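Putative Nitroreductase (Anabaena variabilis ATCC 29413, PDB 3EO7) binds flavin mononucleotide and, as a member of the nitroreductase family, probably acts as an FMN-dependent oxidoreductase. Local coordinates at residues C251-S256 / A446-R451. Residues are numbered along the deposited sequence; the frame is centred on the assembly and turned at random.
Sequences CTALPS and AQYGDR
Ser256 meets the turn that ends helix 441-448 with both its backbone and its side chain. Its N donates to Tyr448 O at 2.9 Å, nearly straight (161°) but reaching the oxygen from above the carbonyl plane. In the other direction Arg451 N donates to Ser256 OG at 3.0 Å; chi1 of 75° sets that hydroxyl between the serine's own N and carbonyl carbon, where it faces the turn. Ser256 OG also lies 3.3 Å from Arg451 CB, so this place suits a short side chain that ends in an acceptor one atom beyond CB. With an alanine here the hydroxyl would be gone, and Arg451 N would probably lose its acceptor across the contact, leaving the turn less firmly tied to the loop. Gly449 occupies the bend itself: its phi is positive, and a CB would collide with Ser256 O, which instead receives a CA-H...O contact from Gly449 CA at 3.5 Å.

Beside these bonds, Pro255 rests its CB against the backbone of Tyr448, its rigid ring suiting an extended chain. The tyrosine ring, placed beside its own N by chi1 of -71°, reaches back along the loop: Leu254 C lies at the ring edge, in its plane, 3.8 Å from CD1, while Ala253 CB meets CE1 obliquely at 3.7 Å, a methyl small enough to fit next to the ring. The phenol OH is hydrogen-bonded to Asp376 OD2.

A second shell holds the turn. The Asp450 carboxylate is hydrogen-bonded through OD1 to Ser8 OG and Ala10 N and through OD2 to Glu259 N, and the extended Arg451 chain carries its guanidinium to a salt bridge with Asp215. The contact thus fastens the loop between strand 229-239 and helix 270-276 to the junction of helices 441-448 and 452-473, with the start of helix 9-16 and helix 215-222 close by, away from the FMN site.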
loop_
_atom_site.group_PDB
_atom_site.type_symbol
_atom_site.label_atom_id
_atom_site.label_comp_id
_atom_site.label_asym_id
_atom_site.label_seq_id
_atom_site.Cartn_x
_atom_site.Cartn_y
_atom_site.Cartn_z
ATOM N N CYS A 251 -5.194 18.103 -0.335
ATOM C CA CYS A 251 -3.810 17.942 0.095
ATOM C C CYS A 251 -3.677 16.591 0.763
ATOM O O CYS A 251 -4.148 16.410 1.868
ATOM C CB CYS A 251 -3.490 19.038 1.098
ATOM S SG CYS A 251 -1.814 18.984 1.767
ATOM N N THR A 252 -3.019 15.654 0.097
ATOM C CA THR A 252 -2.913 14.312 0.640
ATOM C C THR A 252 -1.771 14.097 1.608
ATOM O O THR A 252 -1.692 13.056 2.245
ATOM C CB THR A 252 -2.713 13.315 -0.523
ATOM O OG1 THR A 252 -1.527 13.680 -1.226
ATOM C CG2 THR A 252 -3.898 13.359 -1.508
ATOM N N ALA A 253 -0.828 15.039 1.663
ATOM C CA ALA A 253 0.356 14.848 2.466
ATOM C C ALA A 253 0.880 16.165 3.002
ATOM O O ALA A 253 0.826 17.187 2.316
ATOM C CB ALA A 253 1.452 14.165 1.604
ATOM N N LEU A 254 1.387 16.135 4.222
ATOM C CA LEU A 254 2.010 17.309 4.823
ATOM C C LEU A 254 3.388 16.921 5.330
ATOM O O LEU A 254 3.629 15.767 5.684
ATOM C CB LEU A 254 1.172 17.823 6.005
ATOM C CG LEU A 254 -0.154 18.508 5.699
ATOM C CD1 LEU A 254 -0.850 18.822 7.027
ATOM C CD2 LEU A 254 0.041 19.772 4.796
ATOM N N PRO A 255 4.282 17.898 5.429
ATOM C CA PRO A 255 5.608 17.613 5.934
ATOM C C PRO A 255 5.698 17.503 7.441
ATOM O O PRO A 255 4.937 18.140 8.175
ATOM C CB PRO A 255 6.427 18.839 5.474
ATOM C CG PRO A 255 5.484 19.886 5.312
ATOM C CD PRO A 255 4.145 19.306 5.020
ATOM N N SER A 256 6.621 16.665 7.874
ATOM C CA SER A 256 7.064 16.633 9.271
ATOM C C SER A 256 8.385 17.411 9.305
ATOM O O SER A 256 8.869 17.893 8.284
ATOM C CB SER A 256 7.306 15.204 9.749
ATOM O OG SER A 256 8.510 14.651 9.246
ATOM N N ALA A 446 13.652 16.385 1.885
ATOM C CA ALA A 446 13.723 17.838 1.705
ATOM C C ALA A 446 12.334 18.425 1.511
ATOM O O ALA A 446 12.066 19.563 1.922
ATOM C CB ALA A 446 14.652 18.217 0.513
ATOM N N GLN A 447 11.440 17.637 0.938
ATOM C CA GLN A 447 10.087 18.085 0.703
ATOM C C GLN A 447 9.087 17.808 1.825
ATOM O O GLN A 447 8.278 18.670 2.141
ATOM C CB GLN A 447 9.581 17.487 -0.601
ATOM C CG GLN A 447 10.386 17.983 -1.801
ATOM C CD GLN A 447 10.058 17.185 -3.019
ATOM O OE1 GLN A 447 8.906 17.190 -3.486
ATOM N NE2 GLN A 447 11.059 16.447 -3.534
ATOM N N TYR A 448 9.147 16.632 2.452
ATOM C CA TYR A 448 8.137 16.250 3.440
ATOM C C TYR A 448 8.691 15.850 4.809
ATOM O O TYR A 448 7.958 15.347 5.662
ATOM C CB TYR A 448 7.304 15.107 2.925
ATOM C CG TYR A 448 6.363 15.498 1.813
ATOM C CD1 TYR A 448 5.155 16.123 2.077
ATOM C CD2 TYR A 448 6.713 15.241 0.494
ATOM C CE1 TYR A 448 4.280 16.477 1.029
ATOM C CE2 TYR A 448 5.855 15.581 -0.554
ATOM C CZ TYR A 448 4.652 16.183 -0.281
ATOM O OH TYR A 448 3.842 16.499 -1.355
ATOM N N GLY A 449 9.978 16.075 5.014
ATOM C CA GLY A 449 10.610 15.689 6.252
ATOM C C GLY A 449 10.731 14.177 6.380
ATOM O O GLY A 449 10.480 13.417 5.423
ATOM N N ASP A 450 11.119 13.715 7.564
ATOM C CA ASP A 450 11.333 12.288 7.768
ATOM C C ASP A 450 10.088 11.445 7.593
ATOM O O ASP A 450 10.186 10.288 7.247
ATOM C CB ASP A 450 11.988 12.025 9.115
ATOM C CG ASP A 450 13.379 12.601 9.172
ATOM O OD1 ASP A 450 14.242 12.080 8.428
ATOM O OD2 ASP A 450 13.577 13.555 9.957
ATOM N N ARG A 451 8.929 12.043 7.851
ATOM C CA ARG A 451 7.632 11.361 7.652
ATOM C C ARG A 451 7.425 10.910 6.210
ATOM O O ARG A 451 6.606 10.046 5.946
ATOM C CB ARG A 451 6.507 12.283 8.107
ATOM C CG ARG A 451 5.076 11.707 8.046
ATOM C CD ARG A 451 4.109 12.846 8.316
ATOM N NE ARG A 451 2.678 12.491 8.503
ATOM C CZ ARG A 451 2.133 12.232 9.705
ATOM N NH1 ARG A 451 2.887 12.207 10.806
ATOM N NH2 ARG A 451 0.839 12.006 9.806
#